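Local structure of fatty-acid-binding protein 1 (Arabidopsis thaliana, 4DOO) at residues V5-T10 with V42-V47; T10-P15 with P141-I146; K56-K61 with K74-D79. The protein binds fatty acids, preferring saturated ones, through a chalcone-isomerase-like domain and may take part in alpha-linolenic acid metabolism in the plastid. All blocks are in the same frame, centred on the assembly; numbering follows the deposited sequence.

Contact 1: residues V5-T10 with V42-V47; sequences VVEPKT and VYAFGV. With DAO (lauric acid), chain C; DAO (lauric acid), chain D.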
# COMPACT_ATOMS: atom_id res chain seq x y z
N VAL A 5 -8.90 1.11 -14.18
CA VAL A 5 -7.74 0.38 -14.64
C VAL A 5 -7.93 -1.08 -14.24
O VAL A 5 -8.19 -1.38 -13.08
CB VAL A 5 -6.44 0.92 -14.01
CG1 VAL A 5 -5.25 0.10 -14.47
CG2 VAL A 5 -6.26 2.39 -14.38
N VAL A 6 -7.81 -1.98 -15.21
CA VAL A 6 -7.99 -3.39 -14.93
C VAL A 6 -6.67 -4.12 -14.76
O VAL A 6 -5.75 -3.95 -15.56
CB VAL A 6 -8.76 -4.08 -16.08
CG1 VAL A 6 -8.92 -5.57 -15.78
CG2 VAL A 6 -10.12 -3.43 -16.25
N GLU A 7 -6.58 -4.93 -13.71
CA GLU A 7 -5.38 -5.72 -13.49
C GLU A 7 -5.64 -6.91 -14.42
O GLU A 7 -6.53 -7.71 -14.17
CB GLU A 7 -5.29 -6.16 -12.03
CG GLU A 7 -3.97 -6.79 -11.64
CD GLU A 7 -3.70 -8.09 -12.36
OE1 GLU A 7 -2.77 -8.14 -13.19
OE2 GLU A 7 -4.43 -9.07 -12.09
N PRO A 8 -4.86 -7.02 -15.51
CA PRO A 8 -5.00 -8.09 -16.50
C PRO A 8 -5.11 -9.54 -16.03
O PRO A 8 -6.07 -10.22 -16.36
CB PRO A 8 -3.79 -7.87 -17.42
CG PRO A 8 -2.79 -7.22 -16.52
CD PRO A 8 -3.64 -6.24 -15.76
N LYS A 9 -4.13 -10.00 -15.26
CA LYS A 9 -4.14 -11.39 -14.80
C LYS A 9 -5.39 -11.82 -14.05
O LYS A 9 -5.88 -12.93 -14.25
CB LYS A 9 -2.92 -11.70 -13.94
CG LYS A 9 -2.81 -13.18 -13.59
CD LYS A 9 -1.54 -13.52 -12.84
CE LYS A 9 -1.42 -15.02 -12.65
NZ LYS A 9 -0.24 -15.38 -11.81
N THR A 10 -5.91 -10.95 -13.19
CA THR A 10 -7.09 -11.27 -12.39
C THR A 10 -8.39 -10.69 -12.95
O THR A 10 -9.46 -11.22 -12.70
CB THR A 10 -6.94 -10.75 -10.94
OG1 THR A 10 -6.88 -9.32 -10.95
CG2 THR A 10 -5.67 -11.30 -10.31
N VAL A 42 -2.84 -14.04 -4.29
CA VAL A 42 -3.67 -13.82 -3.11
C VAL A 42 -4.64 -12.66 -3.28
O VAL A 42 -5.84 -12.81 -3.03
CB VAL A 42 -2.80 -13.58 -1.87
CG1 VAL A 42 -3.69 -13.50 -0.62
CG2 VAL A 42 -1.80 -14.73 -1.72
N TYR A 43 -4.13 -11.51 -3.69
CA TYR A 43 -4.98 -10.35 -3.92
C TYR A 43 -4.32 -9.35 -4.86
O TYR A 43 -3.11 -9.36 -5.05
CB TYR A 43 -5.33 -9.64 -2.59
CG TYR A 43 -4.17 -9.06 -1.79
CD1 TYR A 43 -3.65 -9.75 -0.70
CD2 TYR A 43 -3.64 -7.81 -2.09
CE1 TYR A 43 -2.62 -9.20 0.08
CE2 TYR A 43 -2.62 -7.25 -1.33
CZ TYR A 43 -2.12 -7.95 -0.24
OH TYR A 43 -1.14 -7.38 0.54
N ALA A 44 -5.15 -8.52 -5.49
CA ALA A 44 -4.66 -7.48 -6.38
C ALA A 44 -4.70 -6.21 -5.55
O ALA A 44 -5.55 -6.08 -4.66
CB ALA A 44 -5.57 -7.34 -7.59
N PHE A 45 -3.80 -5.28 -5.82
CA PHE A 45 -3.81 -4.03 -5.06
C PHE A 45 -3.54 -2.83 -5.95
O PHE A 45 -2.94 -2.96 -7.03
CB PHE A 45 -2.80 -4.10 -3.89
CG PHE A 45 -1.36 -4.25 -4.32
CD1 PHE A 45 -0.60 -3.14 -4.65
CD2 PHE A 45 -0.77 -5.51 -4.37
CE1 PHE A 45 0.74 -3.27 -5.03
CE2 PHE A 45 0.56 -5.67 -4.75
CZ PHE A 45 1.32 -4.55 -5.08
N GLY A 46 -4.04 -1.68 -5.52
CA GLY A 46 -3.85 -0.46 -6.27
C GLY A 46 -3.33 0.58 -5.30
O GLY A 46 -3.86 0.70 -4.19
N VAL A 47 -2.29 1.30 -5.68
CA VAL A 47 -1.70 2.30 -4.81
C VAL A 47 -2.08 3.70 -5.29
O VAL A 47 -1.78 4.07 -6.43
CB VAL A 47 -0.16 2.18 -4.78
CG1 VAL A 47 0.41 3.19 -3.79
CG2 VAL A 47 0.24 0.76 -4.38
O1 DAO C . 0.95 -9.81 4.01
O2 DAO C . -0.06 -9.07 2.20
C1 DAO C . 0.36 -8.91 3.37
C2 DAO C . 0.12 -7.58 4.05
C3 DAO C . -1.36 -7.40 4.32
C4 DAO C . -1.62 -6.15 5.18
C5 DAO C . -3.11 -5.79 5.20
C6 DAO C . -3.87 -6.64 6.21
C7 DAO C . -5.34 -6.78 5.83
C8 DAO C . -5.95 -7.97 6.55
C9 DAO C . -7.37 -8.23 6.07
C10 DAO C . -8.00 -9.37 6.86
C11 DAO C . -9.51 -9.20 6.94
C12 DAO C . -10.16 -10.43 7.53
O1 DAO D . -1.73 -22.70 0.64
O2 DAO D . -3.78 -21.94 0.87
C1 DAO D . -2.55 -21.76 0.70
C2 DAO D . -2.04 -20.34 0.56
C3 DAO D . -1.85 -19.72 1.94
C4 DAO D . -2.39 -18.29 1.97
C5 DAO D . -1.26 -17.28 2.08
C6 DAO D . -1.57 -16.23 3.14
C7 DAO D . -1.50 -14.82 2.56
C8 DAO D . -2.47 -13.90 3.28
C9 DAO D . -2.07 -12.43 3.12
C10 DAO D . -3.25 -11.60 2.61
C11 DAO D . -3.72 -10.60 3.66
C12 DAO D . -5.01 -9.94 3.23
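The carboxylate of Glu7, whose CG rests 4.4 Å from CB of Ala44, is gripped at both oxygens by its own loop. Lys9 N comes from above the carboxylate plane to OE1, with 3.1 Å between Lys9 N and Glu7 OE1. OE2 takes two donors: Thr10 N arrives on the syn side, tilted out of the plane, while the Thr10 hydroxyl uses the anti lone pair at 2.7 Å from Thr10 OG1 to Glu7 OE2. Three bonds thus fix the rotation of the group and hold the turn closed around it.

The other flat group, the Tyr43 ring, belongs to the opposite side of strand 39-50, and both fatty acids meet it at its edge. One laurate oxygen lies in the ring plane and receives the phenol proton, 2.6 Å from Tyr43 OH to O2 of lauric acid C. The tail of lauric acid D passes the same rim, with its C10 3.5 Å from Tyr43 CE1.

Between the two segments the touch is light: Ala44 CB meets Thr10 OG1 at 4.1 Å. Chi1 of 65° sets that hydroxyl between the backbone N and the carbonyl carbon, from where it reaches both Ala44 and Glu7. Leu29 of strand 22-33 also lies against Glu7 and Thr10.

Strand 39-50 carries a classic beta bulge here, Val42 and Tyr43 sharing Arg30 as their partner on strand 22-33. Together with Arg30 and Ser110, Tyr43 forms the fatty-acid head-group site of this chalcone-isomerase-like fold, on the sheet face turned away from the 5-10 loop.

Contact 2: residues T10-P15 with P141-I146; sequences TGFSFP and PRNSTI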
# COMPACT_ATOMS: atom_id res chain seq x y z
N THR A 10 -5.91 -10.95 -13.19
CA THR A 10 -7.09 -11.27 -12.39
C THR A 10 -8.39 -10.69 -12.95
O THR A 10 -9.46 -11.22 -12.70
CB THR A 10 -6.94 -10.75 -10.94
OG1 THR A 10 -6.88 -9.32 -10.95
CG2 THR A 10 -5.67 -11.30 -10.31
N GLY A 11 -8.28 -9.60 -13.70
CA GLY A 11 -9.47 -8.98 -14.26
C GLY A 11 -10.10 -7.97 -13.32
O GLY A 11 -11.08 -7.32 -13.68
N PHE A 12 -9.55 -7.83 -12.12
CA PHE A 12 -10.10 -6.89 -11.15
C PHE A 12 -9.88 -5.44 -11.57
O PHE A 12 -8.83 -5.09 -12.11
CB PHE A 12 -9.50 -7.13 -9.76
CG PHE A 12 -9.95 -8.43 -9.13
CD1 PHE A 12 -9.92 -8.59 -7.75
CD2 PHE A 12 -10.41 -9.48 -9.92
CE1 PHE A 12 -10.35 -9.78 -7.16
CE2 PHE A 12 -10.84 -10.68 -9.33
CZ PHE A 12 -10.80 -10.82 -7.95
N SER A 13 -10.89 -4.60 -11.33
CA SER A 13 -10.84 -3.20 -11.72
C SER A 13 -10.62 -2.24 -10.56
O SER A 13 -11.12 -2.44 -9.45
CB SER A 13 -12.14 -2.84 -12.44
OG SER A 13 -12.15 -1.48 -12.82
N PHE A 14 -9.85 -1.19 -10.83
CA PHE A 14 -9.54 -0.15 -9.85
C PHE A 14 -9.85 1.22 -10.46
O PHE A 14 -9.44 1.51 -11.58
CB PHE A 14 -8.06 -0.18 -9.47
CG PHE A 14 -7.66 -1.40 -8.69
CD1 PHE A 14 -7.63 -1.38 -7.30
CD2 PHE A 14 -7.30 -2.57 -9.36
CE1 PHE A 14 -7.25 -2.51 -6.58
CE2 PHE A 14 -6.92 -3.70 -8.64
CZ PHE A 14 -6.90 -3.67 -7.26
N PRO A 15 -10.56 2.08 -9.72
CA PRO A 15 -10.87 3.41 -10.26
C PRO A 15 -9.60 4.23 -10.45
O PRO A 15 -8.65 4.11 -9.67
CB PRO A 15 -11.81 4.00 -9.21
CG PRO A 15 -11.35 3.34 -7.93
CD PRO A 15 -11.13 1.91 -8.37
N PRO A 141 -13.61 -13.71 1.97
CA PRO A 141 -13.89 -14.27 0.65
C PRO A 141 -13.36 -13.49 -0.55
O PRO A 141 -13.05 -12.30 -0.45
CB PRO A 141 -15.41 -14.35 0.64
CG PRO A 141 -15.79 -13.08 1.34
CD PRO A 141 -14.82 -13.07 2.53
N ARG A 142 -13.26 -14.20 -1.67
CA ARG A 142 -12.83 -13.61 -2.92
C ARG A 142 -13.75 -12.42 -3.22
O ARG A 142 -14.94 -12.47 -2.92
CB ARG A 142 -12.93 -14.65 -4.05
CG ARG A 142 -12.62 -14.13 -5.45
CD ARG A 142 -12.87 -15.24 -6.47
NE ARG A 142 -12.86 -14.80 -7.87
CZ ARG A 142 -11.77 -14.55 -8.58
NH1 ARG A 142 -10.57 -14.69 -8.03
NH2 ARG A 142 -11.87 -14.18 -9.85
N ASN A 143 -13.17 -11.37 -3.79
CA ASN A 143 -13.87 -10.14 -4.15
C ASN A 143 -14.09 -9.17 -2.99
O ASN A 143 -14.73 -8.13 -3.17
CB ASN A 143 -15.21 -10.46 -4.83
CG ASN A 143 -15.04 -11.22 -6.13
OD1 ASN A 143 -14.25 -10.83 -6.99
ND2 ASN A 143 -15.78 -12.31 -6.28
N SER A 144 -13.56 -9.50 -1.82
CA SER A 144 -13.67 -8.60 -0.67
C SER A 144 -12.71 -7.44 -0.95
O SER A 144 -11.66 -7.65 -1.55
CB SER A 144 -13.24 -9.29 0.63
OG SER A 144 -14.07 -10.40 0.94
N THR A 145 -13.08 -6.24 -0.53
CA THR A 145 -12.23 -5.07 -0.75
C THR A 145 -11.82 -4.45 0.58
O THR A 145 -12.66 -4.19 1.44
CB THR A 145 -12.95 -3.98 -1.58
OG1 THR A 145 -13.24 -4.48 -2.89
CG2 THR A 145 -12.08 -2.74 -1.70
N ILE A 146 -10.52 -4.23 0.75
CA ILE A 146 -10.00 -3.63 1.97
C ILE A 146 -9.23 -2.38 1.58
O ILE A 146 -8.40 -2.42 0.67
CB ILE A 146 -9.03 -4.56 2.73
CG1 ILE A 146 -9.73 -5.86 3.13
CG2 ILE A 146 -8.48 -3.85 3.96
CD1 ILE A 146 -9.93 -6.83 1.98
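Phe12 reaches the turn 141-144 with the outer end of its ring, and the contacts there are van der Waals. Against Arg142 the ring presents its edge: Phe12 CE2 is 3.7 Å from Arg142 NH2, and the tip carbon CZ stands over one face of the guanidinium, offset toward its rim. The two planes are 67° apart, so the charge meets the ring border and does not lie over the pi face. Arg142 gets there with an extended chain, CG anti to the backbone N (chi1 175°), and its NH1 is tied to the carbonyl of Val94, which holds the guanidinium beside the ring.

Asn143 OD1 approaches the ring obliquely, 3.6 Å from Phe12 CZ. An alanine in place of Phe12 is likely to leave the Arg142 guanidinium and the Asn143 amide without the ring that touches them, opening a gap between the two segments.

Hydrogen bonds shape each segment separately. Phe12 N gives a nearly straight bond to Thr10 OG1 at 3.3 Å, forming an ST turn that leads into strand 13-18. Across from it, Pro141 O accepts from Ser144 N at 3.2 Å and from Ser144 OG at 2.6 Å, both on one face of its plane. Residues 141-144 form a type II beta turn, with Asn143 at positive phi (81°), delivering the chain into strand 145-151 of the antiparallel sheet.

Contact 3: residues K56-K61 with K74-D79; sequences KLVGDK and KSFMDD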
# COMPACT_ATOMS: atom_id res chain seq x y z
N LYS A 56 3.57 19.05 -3.73
CA LYS A 56 4.27 19.84 -2.73
C LYS A 56 5.64 19.25 -2.39
O LYS A 56 6.62 19.97 -2.27
CB LYS A 56 3.43 19.97 -1.45
CG LYS A 56 4.11 20.79 -0.37
CD LYS A 56 3.24 21.00 0.84
CE LYS A 56 4.00 21.74 1.93
NZ LYS A 56 4.59 23.01 1.41
N LEU A 57 5.70 17.93 -2.25
CA LEU A 57 6.95 17.24 -1.94
C LEU A 57 7.96 17.51 -3.06
O LEU A 57 9.09 17.92 -2.80
CB LEU A 57 6.69 15.74 -1.78
CG LEU A 57 7.83 14.76 -1.48
CD1 LEU A 57 8.60 14.46 -2.75
CD2 LEU A 57 8.73 15.32 -0.40
N VAL A 58 7.54 17.29 -4.30
CA VAL A 58 8.42 17.51 -5.44
C VAL A 58 8.85 18.98 -5.51
O VAL A 58 10.02 19.28 -5.71
CB VAL A 58 7.73 17.13 -6.77
CG1 VAL A 58 8.60 17.54 -7.94
CG2 VAL A 58 7.48 15.62 -6.80
N GLY A 59 7.89 19.89 -5.34
CA GLY A 59 8.20 21.30 -5.40
C GLY A 59 9.16 21.75 -4.32
O GLY A 59 9.92 22.71 -4.50
N ASP A 60 9.14 21.07 -3.18
CA ASP A 60 10.02 21.44 -2.07
C ASP A 60 11.39 20.76 -2.10
O ASP A 60 12.40 21.40 -1.83
CB ASP A 60 9.34 21.16 -0.73
CG ASP A 60 8.12 22.04 -0.50
OD1 ASP A 60 8.02 23.12 -1.13
OD2 ASP A 60 7.26 21.66 0.32
N LYS A 61 11.42 19.47 -2.42
CA LYS A 61 12.69 18.74 -2.45
C LYS A 61 13.33 18.56 -3.82
O LYS A 61 14.52 18.27 -3.91
CB LYS A 61 12.52 17.37 -1.81
CG LYS A 61 12.48 17.40 -0.29
CD LYS A 61 12.42 15.99 0.29
CE LYS A 61 12.59 16.03 1.80
NZ LYS A 61 13.90 16.64 2.16
N LYS A 74 18.00 8.33 -6.40
CA LYS A 74 17.83 7.16 -5.55
C LYS A 74 17.03 7.48 -4.29
O LYS A 74 16.39 6.62 -3.72
CB LYS A 74 19.20 6.58 -5.16
CG LYS A 74 19.92 5.92 -6.33
CD LYS A 74 21.21 5.24 -5.89
CE LYS A 74 21.84 4.47 -7.04
NZ LYS A 74 23.09 3.77 -6.64
N SER A 75 17.07 8.74 -3.88
CA SER A 75 16.36 9.19 -2.68
C SER A 75 14.85 9.39 -2.86
O SER A 75 14.12 9.49 -1.88
CB SER A 75 16.96 10.51 -2.20
OG SER A 75 16.81 11.51 -3.20
N PHE A 76 14.39 9.46 -4.11
CA PHE A 76 12.97 9.72 -4.38
C PHE A 76 12.00 8.80 -3.65
O PHE A 76 11.07 9.27 -2.99
CB PHE A 76 12.71 9.66 -5.89
CG PHE A 76 11.31 10.08 -6.28
CD1 PHE A 76 10.77 11.28 -5.84
CD2 PHE A 76 10.55 9.28 -7.13
CE1 PHE A 76 9.50 11.69 -6.24
CE2 PHE A 76 9.27 9.68 -7.54
CZ PHE A 76 8.75 10.88 -7.09
N MET A 77 12.21 7.49 -3.77
CA MET A 77 11.33 6.52 -3.13
C MET A 77 11.19 6.76 -1.63
O MET A 77 10.08 6.83 -1.11
CB MET A 77 11.84 5.10 -3.41
CG MET A 77 11.00 4.00 -2.76
SD MET A 77 11.46 2.36 -3.34
CE MET A 77 12.99 2.09 -2.46
N ASP A 78 12.31 6.90 -0.93
CA ASP A 78 12.25 7.12 0.52
C ASP A 78 11.66 8.49 0.86
O ASP A 78 10.99 8.64 1.89
CB ASP A 78 13.63 7.00 1.16
CG ASP A 78 13.56 6.81 2.66
OD1 ASP A 78 13.29 5.67 3.10
OD2 ASP A 78 13.77 7.79 3.40
N ASP A 79 11.91 9.49 0.02
CA ASP A 79 11.37 10.82 0.29
C ASP A 79 9.84 10.79 0.23
O ASP A 79 9.17 11.42 1.05
CB ASP A 79 11.91 11.86 -0.70
CG ASP A 79 13.35 12.28 -0.40
OD1 ASP A 79 13.77 12.21 0.77
OD2 ASP A 79 14.05 12.70 -1.34
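Leu57 and Asp79 bring the two helical segments nearest, their CA atoms 8.1 Å apart; the next residue, Val58, has its CA 9.1 Å from that of Phe76, about a turn before Asp79. Residues 56-61 form the last turn and a half of helix 51-61, and Lys61 N still bonds Leu57 O at 2.8 Å. The second segment leads into helix 76-82, with a backbone bond of 2.9 Å from Asp79 N to Ser75 O.

Buried apolar contact comes from Val58 and Phe76: Val58 CG2 approaches the ring obliquely, 4.5 Å from Phe76 CE1. With CG anti to the backbone N (chi1 -173°), the Phe76 ring swings nearer to helix 51-61 than its CB direction suggests. Ile70 of the intervening helix 67-71 touches both residues, and Ala200 of helix 189-202 also lies against the ring. Leu57 adds a methyl, with CD2 4.2 Å from Asp79 O.

At the outer side the aliphatic part of Lys61 crosses the Asp79 carboxylate, CD lying 3.9 Å from Asp79 CG. The chain then bends at chi4 (-60°), and Lys61 NZ stays 4.6 Å from Asp79 OD1, so opposite charges are close without a salt bridge. The firm partner of Asp79 is instead Tyr62, whose hydroxyl hydrogen-bonds OD2 and also pairs with Ser75 OG. Lys56 and Asp60 form a salt bridge one turn apart along their own helix.

What results is a modest helix-to-helix contact in the helical excursion that joins neighbouring antiparallel strands 39-50 and 87-93 of the chalcone-isomerase-like fold.

Contacts 1 and 2 are one continuous piece of structure: they share Thr10, their centres are about 7 Å apart, and segments 5-10 and 10-15 are joined by probable hydrogen bonds, Val5 N to Phe14 O at 2.7 Å and Glu7 N to Phe12 O at 2.8 Å. Phe14 also packs on Gly46. Contact 1 includes the laurate-binding Tyr43 itself, whereas the Phe12 side chain of contact 2 is about 7 Å from that of Tyr43 and about 12 Å from a bound laurate. Helix 51-61, which carries one side of contact 3, follows strand 39-50, but contact 3 lies away from the lipid site, its centre about 27 Å from that of contact 1 and about 31 Å from that of contact 2.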